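Local coordinates for fatty acid-binding protein TM_1468 (PDB 1VPV) that binds long-chain fatty acids such as palmitate and may take part in lipid transport or fatty acid metabolism, at residues Val143-Glu146 and Met147-Asn150; Leu158-Leu161 and Asp162-Lys166; Thr261-Ser265 and Tyr266-Asp270. All blocks are in the same frame, centred on the assembly; numbering follows the deposited sequence.

Interaction 1: Val143-Glu146 and Met147-Asn150; sequences VARE and MLEN
Val143 O, Ala144 O and Arg145 O accept the backbone N-H groups of Met147, Leu148 and Glu149 in successive i to i+4 bonds, the last the shortest at 2.7 Å between Glu149 N and Arg145 O, while the bond from Asn150 N to Glu146 O is weak (3.0 Å, bent to 125°), evidence that regular hydrogen bonding fades here at the end of helix 138-149. On one side, the methyl CE of selenomethionine Met147 meets Val143 CG1 at 3.7 Å. Met147 CG lies between its own backbone N and carbonyl carbon (chi1 56°), which brings it to 3.2 Å from Val143 O, and the bend at chi3 then returns CE to the valine. Leu148 CG comes to 3.1 Å from Ala144 O, slightly nearer. Between Arg145 and Glu149 the nearest side-chain approach is by the arginine's CD, 3.7 Å from Glu149 OE1, whereas Arg145 NH1 and Glu149 OE1 are 4.3 Å apart, with the guanidinium and carboxylate planes 89° apart. The arginine's polar end instead donates to backbone oxygens of Val15, Tyr33 and Asp34. Attraction to Glu149 is therefore probably diffuse, and the buried guanidinium ties the helix to strand 15-20 and the segment before strand 35-43.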
ATOM      1  N   VAL A 143      -0.589 -12.560  -5.359  1.00 21.50           N
ATOM      2  CA  VAL A 143      -1.597 -13.564  -5.685  1.00 23.32           C
ATOM      3  C   VAL A 143      -1.769 -13.648  -7.184  1.00 22.38           C
ATOM      4  O   VAL A 143      -1.867 -14.721  -7.712  1.00 21.30           O
ATOM      5  CB  VAL A 143      -2.965 -13.246  -5.013  1.00 24.66           C
ATOM      6  CG1 VAL A 143      -4.035 -14.136  -5.551  1.00 25.46           C
ATOM      7  CG2 VAL A 143      -2.862 -13.415  -3.471  1.00 24.31           C
ATOM      8  N   ALA A 144      -1.795 -12.507  -7.867  1.00 22.12           N
ATOM      9  CA  ALA A 144      -1.860 -12.510  -9.311  1.00 22.02           C
ATOM     10  C   ALA A 144      -0.680 -13.244  -9.906  1.00 21.43           C
ATOM     11  O   ALA A 144      -0.818 -13.956 -10.917  1.00 19.70           O
ATOM     12  CB  ALA A 144      -1.889 -11.111  -9.841  1.00 23.27           C
ATOM     13  N   ARG A 145       0.490 -13.082  -9.302  1.00 20.65           N
ATOM     14  CA  ARG A 145       1.681 -13.740  -9.866  1.00 19.77           C
ATOM     15  C   ARG A 145       1.558 -15.244  -9.713  1.00 19.43           C
ATOM     16  O   ARG A 145       1.788 -16.008 -10.660  1.00 18.75           O
ATOM     17  CB  ARG A 145       2.972 -13.260  -9.181  1.00 19.69           C
ATOM     18  CG  ARG A 145       4.234 -13.943  -9.711  1.00 20.20           C
ATOM     19  CD  ARG A 145       4.372 -13.804 -11.270  1.00 17.30           C
ATOM     20  NE  ARG A 145       4.790 -12.445 -11.641  1.00 18.86           N
ATOM     21  CZ  ARG A 145       4.674 -11.903 -12.852  1.00 17.30           C
ATOM     22  NH1 ARG A 145       4.138 -12.563 -13.855  1.00 23.78           N
ATOM     23  NH2 ARG A 145       5.091 -10.671 -13.054  1.00 24.76           N
ATOM     24  N   GLU A 146       1.177 -15.664  -8.513  1.00 20.04           N
ATOM     25  CA  GLU A 146       1.143 -17.081  -8.195  1.00 23.19           C
ATOM     26  C   GLU A 146       0.175 -17.762  -9.136  1.00 24.26           C
ATOM     27  O   GLU A 146       0.509 -18.784  -9.725  1.00 27.03           O
ATOM     28  CB  GLU A 146       0.770 -17.327  -6.741  1.00 21.44           C
ATOM     29  CG  GLU A 146       1.825 -16.786  -5.791  1.00 23.82           C
ATOM     30  CD  GLU A 146       1.320 -16.656  -4.350  1.00 29.99           C
ATOM     31  OE1 GLU A 146       0.171 -16.209  -4.125  1.00 32.80           O
ATOM     32  OE2 GLU A 146       2.087 -17.005  -3.436  1.00 36.09           O
HETATM   33  N   MSE A 147      -0.990 -17.167  -9.350  1.00 24.17           N
HETATM   34  CA  MSE A 147      -1.941 -17.819 -10.231  1.00 27.96           C
HETATM   35  C   MSE A 147      -1.570 -17.721 -11.720  1.00 24.39           C
HETATM   36  O   MSE A 147      -1.931 -18.612 -12.489  1.00 26.42           O
HETATM   37  CB  MSE A 147      -3.386 -17.455  -9.899  1.00 24.93           C
HETATM   38  CG  MSE A 147      -3.738 -16.051  -9.893  1.00 32.93           C
HETATM   39 SE   MSE A 147      -5.584 -15.768  -9.176  1.00 43.00          SE
HETATM   40  CE  MSE A 147      -5.513 -16.904  -7.524  1.00 55.54           C
ATOM     41  N   LEU A 148      -0.790 -16.715 -12.120  1.00 23.47           N
ATOM     42  CA  LEU A 148      -0.170 -16.725 -13.470  1.00 23.40           C
ATOM     43  C   LEU A 148       0.932 -17.801 -13.578  1.00 23.79           C
ATOM     44  O   LEU A 148       1.021 -18.494 -14.581  1.00 24.45           O
ATOM     45  CB  LEU A 148       0.369 -15.348 -13.876  1.00 20.68           C
ATOM     46  CG  LEU A 148      -0.707 -14.260 -14.018  1.00 26.71           C
ATOM     47  CD1 LEU A 148      -0.101 -12.875 -14.028  1.00 28.14           C
ATOM     48  CD2 LEU A 148      -1.551 -14.457 -15.264  1.00 26.92           C
ATOM     49  N   GLU A 149       1.748 -17.949 -12.543  1.00 24.39           N
ATOM     50  CA  GLU A 149       2.719 -19.028 -12.497  1.00 25.62           C
ATOM     51  C   GLU A 149       2.077 -20.421 -12.480  1.00 27.21           C
ATOM     52  O   GLU A 149       2.765 -21.403 -12.724  1.00 27.76           O
ATOM     53  CB  GLU A 149       3.651 -18.898 -11.277  1.00 27.04           C
ATOM     54  CG  GLU A 149       4.679 -17.754 -11.311  1.00 28.47           C
ATOM     55  CD  GLU A 149       5.272 -17.491 -12.688  1.00 35.90           C
ATOM     56  OE1 GLU A 149       4.640 -16.780 -13.517  1.00 47.93           O
ATOM     57  OE2 GLU A 149       6.389 -17.966 -12.938  1.00 46.69           O
ATOM     58  N   ASN A 150       0.783 -20.524 -12.187  1.00 27.85           N
ATOM     59  CA  ASN A 150       0.065 -21.790 -12.339  1.00 27.87           C
ATOM     60  C   ASN A 150      -0.832 -21.837 -13.569  1.00 26.26           C
ATOM     61  O   ASN A 150      -1.836 -22.546 -13.590  1.00 25.19           O
ATOM     62  CB  ASN A 150      -0.753 -22.063 -11.079  1.00 30.29           C
ATOM     63  CG  ASN A 150       0.130 -22.349  -9.890  1.00 36.38           C
ATOM     64  OD1 ASN A 150       1.360 -22.334 -10.001  1.00 47.71           O
ATOM     65  ND2 ASN A 150      -0.482 -22.617  -8.746  1.00 42.59           N
TER

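Interaction 2: Leu158-Leu161 and Asp162-Lys166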
ATOM      1  N   LEU A 158      -8.218 -11.525 -13.144  1.00 24.01           N
ATOM      2  CA  LEU A 158      -9.041 -10.355 -12.852  1.00 25.48           C
ATOM      3  C   LEU A 158     -10.343 -10.735 -12.161  1.00 24.99           C
ATOM      4  O   LEU A 158     -10.720 -10.101 -11.175  1.00 26.08           O
ATOM      5  CB  LEU A 158      -9.289  -9.558 -14.120  1.00 25.77           C
ATOM      6  CG  LEU A 158      -7.990  -8.917 -14.631  1.00 29.09           C
ATOM      7  CD1 LEU A 158      -8.160  -8.493 -16.069  1.00 32.24           C
ATOM      8  CD2 LEU A 158      -7.547  -7.712 -13.778  1.00 25.24           C
ATOM      9  N   LYS A 159     -10.981 -11.812 -12.621  1.00 25.93           N
ATOM     10  CA  LYS A 159     -12.211 -12.314 -11.989  1.00 26.30           C
ATOM     11  C   LYS A 159     -11.967 -12.708 -10.526  1.00 27.03           C
ATOM     12  O   LYS A 159     -12.773 -12.322  -9.646  1.00 27.66           O
ATOM     13  CB  LYS A 159     -12.837 -13.485 -12.762  1.00 26.90           C
ATOM     14  CG  LYS A 159     -14.356 -13.569 -12.590  1.00 31.80           C
ATOM     15  CD  LYS A 159     -14.873 -14.984 -12.270  1.00 37.58           C
ATOM     16  CE  LYS A 159     -15.288 -15.768 -13.489  1.00 39.58           C
ATOM     17  NZ  LYS A 159     -16.475 -15.145 -14.147  1.00 45.22           N
ATOM     18  N   LYS A 160     -10.860 -13.418 -10.255  1.00 25.55           N
ATOM     19  CA  LYS A 160     -10.545 -13.844  -8.881  1.00 25.96           C
ATOM     20  C   LYS A 160     -10.184 -12.693  -7.948  1.00 25.23           C
ATOM     21  O   LYS A 160     -10.671 -12.662  -6.819  1.00 26.50           O
ATOM     22  CB  LYS A 160      -9.447 -14.918  -8.813  1.00 26.12           C
ATOM     23  CG  LYS A 160      -9.918 -16.257  -8.261  1.00 29.98           C
ATOM     24  CD  LYS A 160     -10.276 -16.211  -6.777  1.00 32.65           C
ATOM     25  CE  LYS A 160     -10.799 -17.592  -6.265  1.00 30.32           C
ATOM     26  NZ  LYS A 160     -12.094 -17.962  -6.859  1.00 34.60           N
ATOM     27  N   LEU A 161      -9.341 -11.762  -8.390  1.00 24.63           N
ATOM     28  CA  LEU A 161      -9.067 -10.540  -7.584  1.00 23.33           C
ATOM     29  C   LEU A 161     -10.355  -9.847  -7.219  1.00 24.88           C
ATOM     30  O   LEU A 161     -10.548  -9.461  -6.062  1.00 26.31           O
ATOM     31  CB  LEU A 161      -8.204  -9.530  -8.322  1.00 20.67           C
ATOM     32  CG  LEU A 161      -6.809  -9.962  -8.774  1.00 27.86           C
ATOM     33  CD1 LEU A 161      -6.118  -8.743  -9.353  1.00 33.84           C
ATOM     34  CD2 LEU A 161      -5.959 -10.576  -7.654  1.00 29.75           C
ATOM     35  N   ASP A 162     -11.249  -9.688  -8.194  1.00 25.06           N
ATOM     36  CA  ASP A 162     -12.521  -9.015  -7.910  1.00 25.93           C
ATOM     37  C   ASP A 162     -13.310  -9.762  -6.829  1.00 24.99           C
ATOM     38  O   ASP A 162     -13.795  -9.147  -5.882  1.00 25.77           O
ATOM     39  CB  ASP A 162     -13.372  -8.865  -9.178  1.00 27.21           C
ATOM     40  CG  ASP A 162     -14.475  -7.819  -9.024  1.00 34.58           C
ATOM     41  OD1 ASP A 162     -14.140  -6.634  -8.793  1.00 46.18           O
ATOM     42  OD2 ASP A 162     -15.675  -8.175  -9.137  1.00 40.88           O
ATOM     43  N   GLU A 163     -13.446 -11.079  -6.966  1.00 22.88           N
ATOM     44  CA  GLU A 163     -14.173 -11.840  -5.966  1.00 23.93           C
ATOM     45  C   GLU A 163     -13.557 -11.660  -4.584  1.00 22.50           C
ATOM     46  O   GLU A 163     -14.258 -11.450  -3.615  1.00 24.32           O
ATOM     47  CB  GLU A 163     -14.180 -13.328  -6.282  1.00 23.14           C
ATOM     48  CG  GLU A 163     -14.947 -13.710  -7.495  1.00 35.10           C
ATOM     49  CD  GLU A 163     -14.497 -15.052  -8.072  1.00 40.34           C
ATOM     50  OE1 GLU A 163     -14.282 -16.006  -7.268  1.00 46.37           O
ATOM     51  OE2 GLU A 163     -14.361 -15.135  -9.319  1.00 37.90           O
ATOM     52  N   ARG A 164     -12.243 -11.767  -4.489  1.00 22.82           N
ATOM     53  CA  ARG A 164     -11.593 -11.685  -3.200  1.00 24.85           C
ATOM     54  C   ARG A 164     -11.629 -10.298  -2.569  1.00 27.51           C
ATOM     55  O   ARG A 164     -11.919 -10.182  -1.366  1.00 27.91           O
ATOM     56  CB  ARG A 164     -10.192 -12.286  -3.277  1.00 26.07           C
ATOM     57  CG  ARG A 164     -10.326 -13.807  -3.435  1.00 28.33           C
ATOM     58  CD  ARG A 164      -9.079 -14.554  -3.249  1.00 30.65           C
ATOM     59  NE  ARG A 164      -8.536 -14.341  -1.923  1.00 32.70           N
ATOM     60  CZ  ARG A 164      -7.273 -14.564  -1.587  1.00 25.10           C
ATOM     61  NH1 ARG A 164      -6.400 -15.044  -2.471  1.00 27.05           N
ATOM     62  NH2 ARG A 164      -6.902 -14.328  -0.348  1.00 31.19           N
HETATM   63  N   MSE A 165     -11.408  -9.264  -3.378  1.00 31.19           N
HETATM   64  CA  MSE A 165     -11.619  -7.883  -2.957  1.00 36.07           C
HETATM   65  C   MSE A 165     -13.035  -7.668  -2.491  1.00 30.26           C
HETATM   66  O   MSE A 165     -13.243  -7.022  -1.488  1.00 27.06           O
HETATM   67  CB  MSE A 165     -11.312  -6.898  -4.077  1.00 33.22           C
HETATM   68  CG  MSE A 165      -9.826  -6.559  -4.178  1.00 46.93           C
HETATM   69 SE   MSE A 165      -9.301  -5.827  -5.966  1.00 63.22          SE
HETATM   70  CE  MSE A 165      -7.230  -5.952  -5.829  1.00 47.67           C
ATOM     71  N   LYS A 166     -14.016  -8.200  -3.209  1.00 29.32           N
ATOM     72  CA  LYS A 166     -15.395  -8.003  -2.798  1.00 30.89           C
ATOM     73  C   LYS A 166     -15.770  -8.768  -1.518  1.00 30.72           C
ATOM     74  O   LYS A 166     -16.687  -8.350  -0.803  1.00 31.04           O
ATOM     75  CB  LYS A 166     -16.372  -8.302  -3.932  1.00 30.71           C
ATOM     76  CG  LYS A 166     -16.489  -7.101  -4.854  1.00 33.70           C
ATOM     77  CD  LYS A 166     -17.295  -7.408  -6.101  1.00 36.64           C
ATOM     78  CE  LYS A 166     -17.203  -6.252  -7.105  1.00 36.73           C
ATOM     79  NZ  LYS A 166     -17.906  -6.629  -8.362  1.00 36.16           N
TER
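Leu161 O takes the N-H of Met165 at 2.8 Å (Met165 N to Leu161 O), nearly straight at 170°, and Met165 CB and CG follow this N-H to lie against the same oxygen. The charged groups gather at Glu163. With CG anti to the carbonyl carbon (chi1 -67°) and the chain extended beyond it, the glutamate reaches back one turn. There its OE1 receives Lys160 NZ at 3.0 Å in a salt bridge, on the syn side but 32° out of the carboxylate plane. The other oxygen, OE2, comes as near as 3.0 Å to Lys159 CD; Lys159 NZ itself stays 5.3 Å from Glu163 OE2, so this lysine offers mainly its aliphatic part. Replacing Glu163 by an alanine is likely to leave Lys160 NZ without its charged mate and the lysine chain free to swing. Lys160 also lays its CD 4.1 Å from Arg164 CD, while the arginine's guanidinium turns away to Asp169 and Glu294. A second salt bridge, within 162-166, joins Lys166 NZ to the syn lone pair of Asp162 OD2 at 2.8 Å. Salt bridges spaced i to i+3 and i to i+4 on the outward part of the helix, with Leu161 buried, are characteristic of an amphipathic surface helix, here helix 154-166.

Interaction 3: Thr261-Ser265 and Tyr266-Asp270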
ATOM      1  N   THR A 261       1.846  -9.472  18.224  1.00 18.84           N
ATOM      2  CA  THR A 261       0.555  -9.579  18.841  1.00 19.27           C
ATOM      3  C   THR A 261      -0.404 -10.256  17.908  1.00 16.84           C
ATOM      4  O   THR A 261      -1.233 -11.009  18.363  1.00 21.12           O
ATOM      5  CB  THR A 261       0.009  -8.248  19.238  1.00 22.05           C
ATOM      6  OG1 THR A 261       0.934  -7.652  20.143  1.00 18.53           O
ATOM      7  CG2 THR A 261      -1.381  -8.418  19.928  1.00 16.80           C
ATOM      8  N   LEU A 262      -0.265 -10.015  16.608  1.00 17.41           N
ATOM      9  CA  LEU A 262      -1.132 -10.634  15.625  1.00 20.04           C
ATOM     10  C   LEU A 262      -1.064 -12.158  15.731  1.00 22.34           C
ATOM     11  O   LEU A 262      -2.101 -12.825  15.667  1.00 22.52           O
ATOM     12  CB  LEU A 262      -0.782 -10.188  14.210  1.00 20.57           C
ATOM     13  CG  LEU A 262      -1.764 -10.630  13.108  1.00 23.57           C
ATOM     14  CD1 LEU A 262      -3.202 -10.266  13.373  1.00 26.11           C
ATOM     15  CD2 LEU A 262      -1.350 -10.059  11.777  1.00 21.16           C
ATOM     16  N   ARG A 263       0.139 -12.703  15.949  1.00 22.37           N
ATOM     17  CA  ARG A 263       0.308 -14.177  16.059  1.00 23.64           C
ATOM     18  C   ARG A 263      -0.381 -14.825  17.242  1.00 21.86           C
ATOM     19  O   ARG A 263      -0.726 -15.970  17.182  1.00 20.71           O
ATOM     20  CB  ARG A 263       1.782 -14.564  16.109  1.00 23.67           C
ATOM     21  CG  ARG A 263       2.467 -14.426  14.772  1.00 21.32           C
ATOM     22  CD  ARG A 263       3.916 -14.687  14.950  1.00 31.42           C
ATOM     23  NE  ARG A 263       4.645 -14.257  13.779  1.00 37.62           N
ATOM     24  CZ  ARG A 263       4.742 -14.982  12.667  1.00 39.18           C
ATOM     25  NH1 ARG A 263       4.174 -16.191  12.560  1.00 33.28           N
ATOM     26  NH2 ARG A 263       5.429 -14.496  11.654  1.00 34.89           N
ATOM     27  N   LYS A 264      -0.575 -14.095  18.323  1.00 25.19           N
ATOM     28  CA  LYS A 264      -1.264 -14.667  19.478  1.00 25.41           C
ATOM     29  C   LYS A 264      -2.664 -15.101  19.099  1.00 25.02           C
ATOM     30  O   LYS A 264      -3.220 -15.950  19.751  1.00 26.81           O
ATOM     31  CB  LYS A 264      -1.338 -13.673  20.641  1.00 23.90           C
ATOM     32  CG  LYS A 264       0.021 -13.362  21.222  1.00 26.15           C
ATOM     33  CD  LYS A 264      -0.029 -12.386  22.381  1.00 24.73           C
ATOM     34  CE  LYS A 264       1.337 -11.800  22.629  1.00 26.05           C
ATOM     35  NZ  LYS A 264       1.401 -11.168  23.949  1.00 24.45           N
ATOM     36  N   SER A 265      -3.244 -14.535  18.049  1.00 25.36           N
ATOM     37  CA  SER A 265      -4.590 -14.934  17.719  1.00 25.44           C
ATOM     38  C   SER A 265      -4.892 -15.279  16.275  1.00 24.21           C
ATOM     39  O   SER A 265      -6.030 -15.600  15.956  1.00 21.93           O
ATOM     40  CB  SER A 265      -5.578 -13.921  18.280  1.00 27.83           C
ATOM     41  OG  SER A 265      -5.047 -12.648  18.263  1.00 26.33           O
ATOM     42  N   TYR A 266      -3.877 -15.312  15.413  1.00 25.31           N
ATOM     43  CA  TYR A 266      -4.091 -15.747  14.030  1.00 24.39           C
ATOM     44  C   TYR A 266      -2.978 -16.706  13.571  1.00 24.95           C
ATOM     45  O   TYR A 266      -1.833 -16.589  14.029  1.00 25.41           O
ATOM     46  CB  TYR A 266      -4.216 -14.514  13.115  1.00 25.05           C
ATOM     47  CG  TYR A 266      -5.533 -13.782  13.306  1.00 22.14           C
ATOM     48  CD1 TYR A 266      -6.664 -14.149  12.576  1.00 30.84           C
ATOM     49  CD2 TYR A 266      -5.662 -12.770  14.235  1.00 26.83           C
ATOM     50  CE1 TYR A 266      -7.875 -13.518  12.760  1.00 27.77           C
ATOM     51  CE2 TYR A 266      -6.881 -12.129  14.433  1.00 30.49           C
ATOM     52  CZ  TYR A 266      -7.976 -12.518  13.689  1.00 29.04           C
ATOM     53  OH  TYR A 266      -9.173 -11.909  13.872  1.00 26.00           O
ATOM     54  N   GLU A 267      -3.333 -17.663  12.698  1.00 22.51           N
ATOM     55  CA  GLU A 267      -2.351 -18.462  11.989  1.00 23.75           C
ATOM     56  C   GLU A 267      -1.803 -17.585  10.855  1.00 22.61           C
ATOM     57  O   GLU A 267      -2.466 -17.385   9.819  1.00 18.99           O
ATOM     58  CB  GLU A 267      -2.949 -19.793  11.463  1.00 23.36           C
ATOM     59  CG  GLU A 267      -1.902 -20.925  11.380  1.00 30.33           C
ATOM     60  CD  GLU A 267      -2.322 -22.148  10.568  1.00 32.68           C
ATOM     61  OE1 GLU A 267      -3.434 -22.677  10.793  1.00 39.62           O
ATOM     62  OE2 GLU A 267      -1.511 -22.606   9.719  1.00 47.01           O
ATOM     63  N   VAL A 268      -0.621 -17.009  11.093  1.00 21.90           N
ATOM     64  CA  VAL A 268       0.098 -16.252  10.065  1.00 21.85           C
ATOM     65  C   VAL A 268       0.998 -17.217   9.263  1.00 21.53           C
ATOM     66  O   VAL A 268       2.039 -17.662   9.749  1.00 19.53           O
ATOM     67  CB  VAL A 268       0.966 -15.128  10.651  1.00 19.12           C
ATOM     68  CG1 VAL A 268       1.397 -14.207   9.559  1.00 22.86           C
ATOM     69  CG2 VAL A 268       0.231 -14.335  11.691  1.00 21.28           C
ATOM     70  N   VAL A 269       0.589 -17.568   8.052  1.00 21.44           N
ATOM     71  CA  VAL A 269       1.417 -18.453   7.237  1.00 24.25           C
ATOM     72  C   VAL A 269       2.585 -17.737   6.521  1.00 22.92           C
ATOM     73  O   VAL A 269       3.524 -18.381   6.119  1.00 24.97           O
ATOM     74  CB  VAL A 269       0.573 -19.360   6.255  1.00 25.99           C
ATOM     75  CG1 VAL A 269      -0.378 -20.253   7.051  1.00 28.33           C
ATOM     76  CG2 VAL A 269      -0.203 -18.566   5.263  1.00 29.64           C
ATOM     77  N   ASP A 270       2.558 -16.419   6.385  1.00 22.79           N
ATOM     78  CA  ASP A 270       3.705 -15.712   5.825  1.00 22.59           C
ATOM     79  C   ASP A 270       3.647 -14.279   6.286  1.00 22.47           C
ATOM     80  O   ASP A 270       2.566 -13.706   6.408  1.00 21.43           O
ATOM     81  CB  ASP A 270       3.704 -15.751   4.280  1.00 24.38           C
ATOM     82  CG  ASP A 270       5.044 -15.283   3.661  1.00 25.29           C
ATOM     83  OD1 ASP A 270       5.910 -16.134   3.431  1.00 36.33           O
ATOM     84  OD2 ASP A 270       5.235 -14.080   3.363  1.00 33.25           O
TER
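Tyr266 touches both Ser265 and Leu262. Its CB lies 3.3 Å from Ser265 C, a closeness largely set by their being neighbours in sequence. With CG anti to the carbonyl carbon (chi1 -72°) and the ring turned nearly square at chi2 (-88°), the ring is placed with Ser265 O over one face, 3.3 Å from Tyr266 CG. Further out, Tyr266 CD2 meets Leu262 CD1 at 3.6 Å, the methyl approaching obliquely. At the ring's edge, in its plane, lies Leu262 O. The tip, OH, donates to the backbone oxygen of Thr236, and Leu232 and Leu242 touch the tyrosine side chain.

Leu262 O serves two backbone N-H groups. Ser265 N is 3.1 Å from Leu262 O, and Tyr266 N also approaches Leu262 O at 3.1 Å, in a weak bond bent to 125°. This pattern fits a helix whose regular bonding is giving way to a turn. Past the turn, the CA-CB bond of Val268 points back to the helix and its CG2 packs 3.8 Å from Arg263 CG, the two side chains crossing at about a right angle. Arg263 runs extended from CG to NE, carrying its guanidinium across the valine, so that Val268 CB lies over one guanidinium face, 3.9 Å from Arg263 NH1. The charge itself is paired with Glu271, further along strand 267-275.

Leu262 packs on Val244, Phe291 and Ile293 of the sheet. The whole arrangement is the return turn of a beta-alpha-beta crossover, in which helix 252-263 links strand 241-248 to its parallel neighbour 267-275, the edge strand of the sheet within this chain.

The three contacts come in series along the chain. Interactions 1 and 2, with centres 14 Å apart, sit on the consecutive helices 138-149 and 154-166 and touch directly: Met147 SE packs 4.0 Å from Lys160 CB, and Val143 CG1 lies against the Arg164 guanidinium. Interaction 3 is about 24 Å from each by centres and touches neither; it closes helix 252-263 onto strand 267-275, in the mixed sheet that also holds strand 170-176. Helix 138-149 packs on strand 15-20 of the other sheet, and helix 154-166 touches both sheets, Leu158 on strand 125-129 and Arg164 and Met165 on Phe170. The helix pair thus spans the two sheets of this DegV-family protein, away from the residues that bind palmitate.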